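Local coordinates for protein cellobiose 2-epimerase (Caldibacillus thermoamylovorans, PDB 5ZHB) that catalyses the reversible epimerisation of cellobiose at C2 of its reducing-end sugar, giving 4-O-beta-D-glucopyranosyl-D-mannose, at residues 10-15 with 376-381; 26-31 with 99-104; 81-86 with 119-124; 188-193 with 253-258. All coordinates share one frame; numbering follows the deposited sequence.

Overall arrangement
The four contacts join helices and loops of an (alpha/alpha)6 barrel, and R379 of interaction 1 links three of them. Its NH1 forms a salt bridge with E191 OE2 of interaction 4 at 2.6 Å and a probable hydrogen bond with Y119 OH of interaction 3 at 3.1 Å. Interactions 3 and 4 also touch directly, Y119 CE1 lying 3.6 Å from E191 CG. Interaction 2 is peripheral, its centre about 30 Å from that of interaction 4, but it rests on interaction 3, with G30 N 3.5 Å from F81 CB. Interaction 1 spans the others in sequence. In this family the substrate pocket probably lies within the ring of inner helices that R379 and E191 help to form.

Interaction 1: residues 10-15 with 376-381; sequences NELETH and HNARFC
L12 and A378 mark the closest backbone approach, their CA atoms 6.4 Å apart, where two helices cross. The segment 10-15 belongs to helix 2-21 and widens into a pi-type turn at 12-15; the segment 376-381 belongs to helix 375-387. Within the segment 10-15, N10 O is gripped twice by T14, through the backbone N and through OG1 at 2.7 Å, the two donors reaching the oxygen from opposite faces of its carbonyl plane.

Across the interface the contact is wholly apolar and centres on L12. With CG anti to the backbone N (chi1 176°), this side chain reaches out toward the other helix and spreads its carbons over two residues a turn apart. L12 CD1 meets A378 CB at 4.0 Å, while L12 CB lies 3.8 Å from C381 CB. The second branch also touches the cysteine, L12 CD2 being 3.9 Å from C381 CB. The sulfur takes a lesser part, C381 SG standing 4.0 Å from L12 CB. Further packing comes from L66 of helix 49-66 on L12 and from F8 on C381.

While A378 and C381 meet L12, R379 turns its CB away from this interface, and its guanidinium group forms salt bridges with E191 and E311. This pairing of an outer N-terminal helix with an inner C-terminal one brings the chain ends together and closes the ring of the (alpha/alpha)6 barrel characteristic of the N-acylglucosamine 2-epimerase family.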
# COMPACT_ATOMS: atom_id res chain seq x y z
N ASN A 10 -19.58 6.59 -5.25
CA ASN A 10 -19.70 7.90 -5.87
C ASN A 10 -18.35 8.63 -5.82
O ASN A 10 -17.94 9.21 -6.81
CB ASN A 10 -20.82 8.67 -5.20
CG ASN A 10 -20.92 10.10 -5.66
OD1 ASN A 10 -20.63 11.04 -4.90
ND2 ASN A 10 -21.28 10.29 -6.91
N GLU A 11 -17.69 8.60 -4.66
CA GLU A 11 -16.41 9.28 -4.49
C GLU A 11 -15.41 8.68 -5.47
O GLU A 11 -14.72 9.43 -6.19
CB GLU A 11 -15.93 9.30 -3.03
CG GLU A 11 -14.54 9.90 -2.81
CD GLU A 11 -14.35 11.35 -3.27
OE1 GLU A 11 -15.36 12.07 -3.39
OE2 GLU A 11 -13.20 11.76 -3.53
N LEU A 12 -15.42 7.36 -5.58
CA LEU A 12 -14.47 6.67 -6.43
C LEU A 12 -14.68 7.04 -7.90
O LEU A 12 -13.75 7.43 -8.58
CB LEU A 12 -14.57 5.16 -6.24
CG LEU A 12 -13.69 4.32 -7.16
CD1 LEU A 12 -12.22 4.66 -6.96
CD2 LEU A 12 -13.96 2.86 -6.88
N GLU A 13 -15.91 6.85 -8.38
CA GLU A 13 -16.21 6.92 -9.81
C GLU A 13 -16.35 8.36 -10.29
O GLU A 13 -16.08 8.63 -11.44
CB GLU A 13 -17.47 6.10 -10.09
CG GLU A 13 -17.25 4.61 -9.86
CD GLU A 13 -18.22 3.68 -10.56
OE1 GLU A 13 -19.36 3.55 -10.05
OE2 GLU A 13 -17.84 3.10 -11.62
N THR A 14 -16.77 9.30 -9.43
CA THR A 14 -17.01 10.66 -9.91
C THR A 14 -15.88 11.62 -9.55
O THR A 14 -15.86 12.71 -10.10
CB THR A 14 -18.37 11.22 -9.45
OG1 THR A 14 -18.31 11.58 -8.08
CG2 THR A 14 -19.53 10.28 -9.72
N HIS A 15 -14.97 11.27 -8.61
CA HIS A 15 -13.96 12.22 -8.16
C HIS A 15 -12.57 11.59 -8.33
O HIS A 15 -11.74 12.14 -9.05
CB HIS A 15 -14.31 12.72 -6.75
CG HIS A 15 -13.46 13.83 -6.23
ND1 HIS A 15 -13.11 14.93 -6.98
CD2 HIS A 15 -12.94 14.03 -5.02
CE1 HIS A 15 -12.38 15.74 -6.23
NE2 HIS A 15 -12.28 15.21 -5.03
N HIS A 376 -4.33 3.55 -2.23
CA HIS A 376 -4.93 3.43 -0.90
C HIS A 376 -6.42 3.80 -0.92
O HIS A 376 -7.27 3.06 -0.40
CB HIS A 376 -4.18 4.28 0.12
CG HIS A 376 -2.89 3.73 0.66
ND1 HIS A 376 -2.82 2.61 1.46
CD2 HIS A 376 -1.62 4.15 0.48
CE1 HIS A 376 -1.54 2.35 1.75
NE2 HIS A 376 -0.79 3.30 1.20
N ASN A 377 -6.73 4.97 -1.47
CA ASN A 377 -8.10 5.47 -1.44
C ASN A 377 -9.02 4.71 -2.41
O ASN A 377 -10.18 4.43 -2.04
CB ASN A 377 -8.15 7.00 -1.52
CG ASN A 377 -7.57 7.60 -2.78
OD1 ASN A 377 -6.85 6.92 -3.52
ND2 ASN A 377 -7.84 8.88 -3.00
N ALA A 378 -8.55 4.34 -3.60
CA ALA A 378 -9.33 3.49 -4.48
C ALA A 378 -9.61 2.13 -3.85
O ALA A 378 -10.75 1.66 -3.89
CB ALA A 378 -8.68 3.29 -5.82
N ARG A 379 -8.56 1.49 -3.34
CA ARG A 379 -8.68 0.20 -2.71
C ARG A 379 -9.72 0.26 -1.58
O ARG A 379 -10.54 -0.66 -1.46
CB ARG A 379 -7.31 -0.28 -2.22
CG ARG A 379 -7.43 -1.68 -1.64
CD ARG A 379 -6.15 -2.38 -1.27
NE ARG A 379 -5.46 -1.69 -0.19
CZ ARG A 379 -4.27 -2.06 0.30
NH1 ARG A 379 -3.67 -3.14 -0.17
NH2 ARG A 379 -3.71 -1.36 1.27
N PHE A 380 -9.70 1.31 -0.76
CA PHE A 380 -10.68 1.44 0.30
C PHE A 380 -12.10 1.40 -0.27
O PHE A 380 -12.93 0.63 0.23
CB PHE A 380 -10.37 2.67 1.16
CG PHE A 380 -11.58 3.50 1.55
CD1 PHE A 380 -12.49 3.05 2.51
CD2 PHE A 380 -11.80 4.74 0.96
CE1 PHE A 380 -13.56 3.83 2.88
CE2 PHE A 380 -12.88 5.52 1.33
CZ PHE A 380 -13.77 5.05 2.27
N CYS A 381 -12.40 2.23 -1.27
CA CYS A 381 -13.73 2.26 -1.86
C CYS A 381 -14.09 0.88 -2.40
O CYS A 381 -15.18 0.38 -2.13
CB CYS A 381 -13.82 3.30 -2.97
SG CYS A 381 -13.61 5.00 -2.40

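Interaction 2: residues 26-31 with 99-104; sequences DENGGY and DYKGNP
N28 sets its amide nearly perpendicular to the ring of Y100, the two planes 85° apart, with the amide oxygen approaching the ring obliquely. N28 OD1 lies 3.5 Å from Y100 CD2 and almost as near CE2. K101 CG lies over the centre of one face of the ring, 3.8 Å above the plane. The same methylene faces the asparagine more loosely, N28 ND2 standing 4.1 Å from K101 CG, and the two side chains run alongside each other. N28 CB meanwhile packs against Y100 O at 3.3 Å. With an alanine here the amide would be gone, and the Y100 ring would probably lose a neighbour along CD2 and CE2 and be freer to turn.

The segment 99-104 that receives N28 joins strand 97-98 to strand 106-110 through a type I turn from D99 to G102 that ends on G102 at positive phi; with the D99 N to N103 O bond this fits a type I turn with a G1 bulge. D99 OD1 accepts from K101 N, an Asx turn, and from N103 N, the two donors coming from opposite faces of the carboxylate plane. D99 OD2 uses its syn lone pair for N103 ND2, 3.0 Å away and in the plane of that amide. K47 NZ bridges the two loops by bonding both G29 O and Y100 O.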
# COMPACT_ATOMS: atom_id res chain seq x y z
N ASP A 26 -0.14 10.47 -22.81
CA ASP A 26 -0.20 9.75 -24.07
C ASP A 26 1.12 9.86 -24.82
O ASP A 26 1.57 8.88 -25.41
CB ASP A 26 -1.37 10.19 -24.92
CG ASP A 26 -2.73 9.90 -24.30
OD1 ASP A 26 -2.97 8.73 -23.96
OD2 ASP A 26 -3.51 10.86 -24.12
N GLU A 27 1.75 11.02 -24.77
CA GLU A 27 2.98 11.25 -25.53
C GLU A 27 4.12 10.43 -24.93
O GLU A 27 4.82 9.75 -25.65
CB GLU A 27 3.32 12.74 -25.54
CG GLU A 27 4.31 13.14 -26.63
CD GLU A 27 4.99 14.49 -26.41
OE1 GLU A 27 4.31 15.46 -25.99
OE2 GLU A 27 6.20 14.57 -26.66
N ASN A 28 4.29 10.47 -23.59
CA ASN A 28 5.51 9.95 -22.99
C ASN A 28 5.24 8.65 -22.22
O ASN A 28 6.19 7.97 -21.87
CB ASN A 28 6.22 11.03 -22.19
CG ASN A 28 6.75 12.14 -23.07
OD1 ASN A 28 6.66 13.32 -22.72
ND2 ASN A 28 7.37 11.77 -24.18
N GLY A 29 3.97 8.27 -22.01
CA GLY A 29 3.65 7.00 -21.36
C GLY A 29 3.33 7.21 -19.88
O GLY A 29 3.73 8.20 -19.28
N GLY A 30 2.57 6.27 -19.30
CA GLY A 30 2.16 6.34 -17.90
C GLY A 30 1.36 7.59 -17.57
O GLY A 30 0.56 8.05 -18.38
N TYR A 31 1.62 8.13 -16.37
CA TYR A 31 0.90 9.25 -15.79
C TYR A 31 1.88 10.32 -15.35
O TYR A 31 2.99 10.00 -14.89
CB TYR A 31 0.04 8.72 -14.63
CG TYR A 31 -1.03 7.77 -15.13
CD1 TYR A 31 -0.72 6.47 -15.47
CD2 TYR A 31 -2.33 8.21 -15.32
CE1 TYR A 31 -1.67 5.62 -16.00
CE2 TYR A 31 -3.30 7.36 -15.84
CZ TYR A 31 -2.96 6.07 -16.20
OH TYR A 31 -3.90 5.21 -16.69
N ASP A 99 12.55 9.15 -15.48
CA ASP A 99 12.24 10.53 -15.82
C ASP A 99 10.95 10.50 -16.62
O ASP A 99 10.42 9.43 -16.90
CB ASP A 99 13.41 11.20 -16.53
CG ASP A 99 13.74 10.66 -17.92
OD1 ASP A 99 12.93 9.90 -18.47
OD2 ASP A 99 14.84 10.97 -18.42
N TYR A 100 10.50 11.66 -17.08
CA TYR A 100 9.19 11.75 -17.70
C TYR A 100 9.14 11.01 -19.04
O TYR A 100 8.04 10.72 -19.51
CB TYR A 100 8.78 13.21 -17.79
CG TYR A 100 9.41 14.03 -18.91
CD1 TYR A 100 10.72 14.49 -18.80
CD2 TYR A 100 8.68 14.41 -20.03
CE1 TYR A 100 11.30 15.26 -19.79
CE2 TYR A 100 9.25 15.18 -21.04
CZ TYR A 100 10.57 15.61 -20.90
OH TYR A 100 11.20 16.37 -21.84
N LYS A 101 10.30 10.72 -19.65
CA LYS A 101 10.32 9.93 -20.88
C LYS A 101 10.61 8.45 -20.62
O LYS A 101 10.73 7.68 -21.55
CB LYS A 101 11.36 10.54 -21.83
CG LYS A 101 11.04 11.95 -22.29
CD LYS A 101 11.92 12.42 -23.43
CE LYS A 101 12.16 13.89 -23.40
NZ LYS A 101 13.22 14.29 -24.33
N GLY A 102 10.77 8.05 -19.36
CA GLY A 102 10.93 6.65 -19.04
C GLY A 102 12.40 6.23 -19.01
O GLY A 102 12.69 5.06 -18.83
N ASN A 103 13.31 7.19 -19.11
CA ASN A 103 14.71 6.87 -18.89
C ASN A 103 14.97 6.72 -17.40
O ASN A 103 14.48 7.53 -16.61
CB ASN A 103 15.68 7.94 -19.37
CG ASN A 103 15.44 8.33 -20.81
OD1 ASN A 103 15.56 7.48 -21.68
ND2 ASN A 103 15.11 9.58 -21.07
N PRO A 104 15.81 5.73 -16.98
CA PRO A 104 16.09 5.52 -15.56
C PRO A 104 16.68 6.78 -14.95
O PRO A 104 17.63 7.32 -15.50
CB PRO A 104 17.10 4.35 -15.52
CG PRO A 104 17.13 3.81 -16.92
CD PRO A 104 16.56 4.84 -17.86

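Interaction 3: residues 81-86 with 119-124; sequences FLTEYV and YALTEY
L82 and T83 are the residues of the segment 81-86 that touch L121, in a buried and sparse contact between helices whose nearest CA atoms, those of L82 and L121, are 9.3 Å apart. Just ahead of them, F81 does not touch the segment 119-124, but its carbonyl oxygen accepts from both Y85 N and V86 N, and Y85 CB lies over one face of its ring, 4.1 Å above the plane. L82 follows and bears the main contact. A chi1 of -179° throws its branched end outward to the partner helix, where L82 CD2 meets L121 CD2 at 3.9 Å. L82 CD2 alone touches L121, for besides that methyl it meets L121 CG, at 4.1 Å.

The two segments lie on helix 69-86, in the outer layer of the (alpha/alpha)6 barrel, and on helix 111-128, in the inner layer, and the leucines meet between the layers. L121 arrives along a different line: its CB does not point straight at L82, but the chain beyond it swings across, so the two side chains meet at a slant. Y79, together with Y136 and L140 of helix 131-145, packs around it.

T83 comes next, its methyl CG2 4.5 Å from L121 CD2, at the margin of the contact. Y136 touches T83 as well as L121, and the hydroxyl of T83 is bonded back to Y79 O within its own helix. The wider, pi-type turn at 82-86 ends at V86, whose N bonds F81 O and, weakly, L82 O; V86 also pairs through its backbone with Y95.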
# COMPACT_ATOMS: atom_id res chain seq x y z
N PHE A 81 3.67 1.24 -19.66
CA PHE A 81 4.74 2.03 -19.11
C PHE A 81 5.59 1.23 -18.12
O PHE A 81 6.81 1.42 -18.04
CB PHE A 81 4.17 3.27 -18.40
CG PHE A 81 5.26 4.28 -18.11
CD1 PHE A 81 5.88 4.95 -19.16
CD2 PHE A 81 5.68 4.58 -16.80
CE1 PHE A 81 6.83 5.92 -18.91
CE2 PHE A 81 6.68 5.50 -16.57
CZ PHE A 81 7.24 6.19 -17.61
N LEU A 82 4.92 0.42 -17.29
CA LEU A 82 5.60 -0.40 -16.30
C LEU A 82 6.56 -1.36 -16.99
O LEU A 82 7.71 -1.44 -16.58
CB LEU A 82 4.63 -1.15 -15.40
CG LEU A 82 5.26 -2.02 -14.30
CD1 LEU A 82 5.89 -1.12 -13.23
CD2 LEU A 82 4.27 -2.99 -13.70
N THR A 83 6.09 -2.11 -18.00
CA THR A 83 6.91 -3.17 -18.58
C THR A 83 7.93 -2.62 -19.58
O THR A 83 8.99 -3.21 -19.74
CB THR A 83 6.04 -4.27 -19.20
OG1 THR A 83 5.07 -3.63 -20.02
CG2 THR A 83 5.31 -5.08 -18.14
N GLU A 84 7.64 -1.47 -20.20
CA GLU A 84 8.50 -0.90 -21.24
C GLU A 84 9.64 -0.06 -20.66
O GLU A 84 10.77 -0.23 -21.10
CB GLU A 84 7.64 -0.10 -22.22
CG GLU A 84 6.83 -1.03 -23.11
CD GLU A 84 5.79 -0.32 -23.95
OE1 GLU A 84 5.85 0.93 -24.02
OE2 GLU A 84 4.88 -1.02 -24.45
N TYR A 85 9.36 0.76 -19.63
CA TYR A 85 10.34 1.69 -19.08
C TYR A 85 10.75 1.37 -17.63
O TYR A 85 11.91 1.57 -17.28
CB TYR A 85 9.77 3.09 -19.22
CG TYR A 85 9.60 3.47 -20.69
CD1 TYR A 85 10.70 3.77 -21.49
CD2 TYR A 85 8.34 3.48 -21.28
CE1 TYR A 85 10.54 4.07 -22.84
CE2 TYR A 85 8.17 3.80 -22.62
CZ TYR A 85 9.28 4.08 -23.40
OH TYR A 85 9.06 4.37 -24.73
N VAL A 86 9.81 0.99 -16.74
CA VAL A 86 10.15 0.89 -15.32
C VAL A 86 10.94 -0.39 -15.08
O VAL A 86 11.84 -0.41 -14.24
CB VAL A 86 8.93 0.99 -14.38
CG1 VAL A 86 9.31 0.76 -12.91
CG2 VAL A 86 8.19 2.31 -14.56
N TYR A 119 2.31 -7.33 -6.91
CA TYR A 119 0.93 -7.01 -6.54
C TYR A 119 0.16 -6.46 -7.74
O TYR A 119 -0.99 -6.84 -7.98
CB TYR A 119 0.97 -5.98 -5.42
CG TYR A 119 -0.37 -5.67 -4.75
CD1 TYR A 119 -1.20 -6.68 -4.26
CD2 TYR A 119 -0.78 -4.37 -4.56
CE1 TYR A 119 -2.38 -6.41 -3.61
CE2 TYR A 119 -1.99 -4.07 -3.94
CZ TYR A 119 -2.78 -5.09 -3.43
OH TYR A 119 -3.95 -4.76 -2.80
N ALA A 120 0.75 -5.51 -8.47
CA ALA A 120 0.05 -4.86 -9.58
C ALA A 120 -0.10 -5.76 -10.81
O ALA A 120 -1.16 -5.77 -11.46
CB ALA A 120 0.74 -3.58 -9.92
N LEU A 121 0.96 -6.52 -11.11
CA LEU A 121 0.98 -7.40 -12.27
C LEU A 121 -0.01 -8.55 -12.09
O LEU A 121 -0.69 -8.92 -13.04
CB LEU A 121 2.40 -7.92 -12.50
CG LEU A 121 3.40 -6.91 -13.09
CD1 LEU A 121 4.80 -7.41 -12.88
CD2 LEU A 121 3.15 -6.66 -14.55
N THR A 122 -0.12 -9.08 -10.86
CA THR A 122 -1.08 -10.13 -10.57
C THR A 122 -2.50 -9.58 -10.69
O THR A 122 -3.34 -10.24 -11.28
CB THR A 122 -0.79 -10.83 -9.24
OG1 THR A 122 -0.78 -9.92 -8.15
CG2 THR A 122 0.55 -11.54 -9.29
N GLU A 123 -2.75 -8.34 -10.22
CA GLU A 123 -4.07 -7.77 -10.33
C GLU A 123 -4.45 -7.58 -11.81
O GLU A 123 -5.59 -7.84 -12.22
CB GLU A 123 -4.15 -6.44 -9.59
CG GLU A 123 -5.57 -5.92 -9.38
CD GLU A 123 -6.42 -6.77 -8.44
OE1 GLU A 123 -5.91 -7.65 -7.70
OE2 GLU A 123 -7.64 -6.55 -8.49
N TYR A 124 -3.50 -7.12 -12.62
CA TYR A 124 -3.75 -6.94 -14.04
C TYR A 124 -4.04 -8.30 -14.67
O TYR A 124 -4.93 -8.43 -15.51
CB TYR A 124 -2.55 -6.22 -14.65
CG TYR A 124 -2.70 -5.91 -16.13
CD1 TYR A 124 -3.57 -4.93 -16.56
CD2 TYR A 124 -1.90 -6.54 -17.09
CE1 TYR A 124 -3.68 -4.60 -17.90
CE2 TYR A 124 -2.02 -6.23 -18.43
CZ TYR A 124 -2.91 -5.27 -18.83
OH TYR A 124 -3.04 -4.92 -20.16

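Interaction 4: residues 188-193 with 253-258; sequences HVLEAY and WLIDDA
E191 lays a carboxylate oxygen against a leucine methyl, OE2 standing 3.8 Å from CD1 of L254, in a contact whose other members are all apolar. The glutamate is buried, yet both its oxygens have polar partners. E191 OE2 meets R379 in a salt bridge and accepts from Y375 OH, while E191 OE1 takes a nearly straight hydrogen bond from H188 ND1, with an angle of 178° at the hydrogen. The modelled separation of H188 ND1 and E191 OE1, 2.5 Å, is so short that its exact value is doubtful. An extended chain, its first torsion trans (chi1 170°), carries the carboxylate to the side of L254, and the two side chains meet obliquely.

One residue earlier, L190 supplies the hydrophobic half of the contact by dividing its two methyls between neighbours on the facing helix. L190 CD1 is 3.7 Å from A258 CB, and L190 CD2 is 3.8 Å from I255 CG1, the isoleucine lying crosswise. I255 directs its CB away from helix 183-199, so contact is made by its CG1 flank; beyond it, M272 and V273 of helix 267-283 pack on the same residue. I209 of helix 203-220 likewise lies on L190.

The axes of the segments 188-193 and 253-258 approach to 9.5 Å and run in the same general direction at 39°. Here L190 packs on I255 and A258, and E191 on L254, to join the neighbouring inner helices 183-199 and 245-262, which run in the same general direction as in the inner ring of an (alpha/alpha)6 barrel, the part that probably surrounds the sugar-binding pocket.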
# COMPACT_ATOMS: atom_id res chain seq x y z
N HIS A 188 4.35 -5.39 2.58
CA HIS A 188 4.04 -5.31 1.15
C HIS A 188 4.50 -6.56 0.40
O HIS A 188 3.89 -6.91 -0.61
CB HIS A 188 4.42 -3.94 0.57
CG HIS A 188 3.61 -2.88 1.23
ND1 HIS A 188 2.26 -2.74 0.98
CD2 HIS A 188 3.89 -2.04 2.23
CE1 HIS A 188 1.79 -1.77 1.77
NE2 HIS A 188 2.74 -1.36 2.53
N VAL A 189 5.51 -7.27 0.90
CA VAL A 189 5.79 -8.58 0.34
C VAL A 189 4.59 -9.49 0.60
O VAL A 189 4.12 -10.18 -0.30
CB VAL A 189 7.11 -9.18 0.84
CG1 VAL A 189 7.28 -10.64 0.39
CG2 VAL A 189 8.28 -8.33 0.38
N LEU A 190 4.08 -9.52 1.84
CA LEU A 190 2.92 -10.35 2.16
C LEU A 190 1.71 -9.97 1.30
O LEU A 190 1.03 -10.83 0.75
CB LEU A 190 2.64 -10.22 3.66
CG LEU A 190 1.41 -10.96 4.18
CD1 LEU A 190 1.50 -12.47 3.97
CD2 LEU A 190 1.32 -10.67 5.64
N GLU A 191 1.45 -8.67 1.16
CA GLU A 191 0.34 -8.18 0.36
C GLU A 191 0.46 -8.70 -1.07
O GLU A 191 -0.49 -9.18 -1.65
CB GLU A 191 0.40 -6.65 0.43
CG GLU A 191 -0.52 -5.90 -0.52
CD GLU A 191 -0.22 -4.41 -0.48
OE1 GLU A 191 0.95 -4.04 -0.70
OE2 GLU A 191 -1.12 -3.63 -0.15
N ALA A 192 1.65 -8.53 -1.67
CA ALA A 192 1.90 -8.94 -3.04
C ALA A 192 1.71 -10.45 -3.21
O ALA A 192 1.06 -10.93 -4.15
CB ALA A 192 3.30 -8.52 -3.36
N TYR A 193 2.30 -11.20 -2.30
CA TYR A 193 2.27 -12.66 -2.39
C TYR A 193 0.87 -13.20 -2.20
O TYR A 193 0.54 -14.20 -2.82
CB TYR A 193 3.19 -13.29 -1.34
CG TYR A 193 4.68 -13.25 -1.66
CD1 TYR A 193 5.18 -12.49 -2.71
CD2 TYR A 193 5.57 -13.99 -0.90
CE1 TYR A 193 6.53 -12.49 -3.00
CE2 TYR A 193 6.93 -14.00 -1.18
CZ TYR A 193 7.41 -13.26 -2.25
OH TYR A 193 8.76 -13.24 -2.49
N TRP A 253 -5.96 -6.14 8.36
CA TRP A 253 -6.84 -6.72 7.37
C TRP A 253 -6.08 -7.35 6.21
O TRP A 253 -6.58 -8.32 5.63
CB TRP A 253 -7.89 -5.71 6.89
CG TRP A 253 -7.43 -4.66 5.92
CD1 TRP A 253 -6.96 -3.42 6.21
CD2 TRP A 253 -7.45 -4.76 4.49
NE1 TRP A 253 -6.63 -2.76 5.06
CE2 TRP A 253 -6.95 -3.54 3.99
CE3 TRP A 253 -7.85 -5.73 3.58
CZ2 TRP A 253 -6.85 -3.29 2.63
CZ3 TRP A 253 -7.74 -5.49 2.22
CH2 TRP A 253 -7.28 -4.26 1.76
N LEU A 254 -4.87 -6.86 5.91
CA LEU A 254 -4.02 -7.53 4.93
C LEU A 254 -3.56 -8.91 5.42
O LEU A 254 -3.60 -9.86 4.67
CB LEU A 254 -2.82 -6.67 4.53
CG LEU A 254 -3.14 -5.39 3.74
CD1 LEU A 254 -1.85 -4.66 3.42
CD2 LEU A 254 -3.93 -5.64 2.46
N ILE A 255 -3.12 -9.02 6.67
CA ILE A 255 -2.78 -10.35 7.20
C ILE A 255 -4.02 -11.24 7.12
O ILE A 255 -3.96 -12.42 6.69
CB ILE A 255 -2.19 -10.24 8.62
CG1 ILE A 255 -0.81 -9.57 8.58
CG2 ILE A 255 -2.14 -11.61 9.31
CD1 ILE A 255 -0.34 -9.01 9.91
N ASP A 256 -5.19 -10.68 7.47
CA ASP A 256 -6.41 -11.48 7.44
C ASP A 256 -6.69 -11.99 6.03
O ASP A 256 -7.04 -13.16 5.83
CB ASP A 256 -7.62 -10.70 7.93
CG ASP A 256 -8.74 -11.57 8.49
OD1 ASP A 256 -8.46 -12.74 8.81
OD2 ASP A 256 -9.88 -11.09 8.55
N ASP A 257 -6.51 -11.13 5.02
CA ASP A 257 -6.66 -11.58 3.66
C ASP A 257 -5.68 -12.71 3.35
O ASP A 257 -6.03 -13.62 2.61
CB ASP A 257 -6.46 -10.48 2.63
CG ASP A 257 -7.74 -9.80 2.18
OD1 ASP A 257 -8.78 -9.98 2.84
OD2 ASP A 257 -7.67 -9.14 1.15
N ALA A 258 -4.47 -12.64 3.92
CA ALA A 258 -3.47 -13.68 3.66
C ALA A 258 -3.94 -15.01 4.29
O ALA A 258 -3.90 -16.07 3.66
CB ALA A 258 -2.13 -13.25 4.21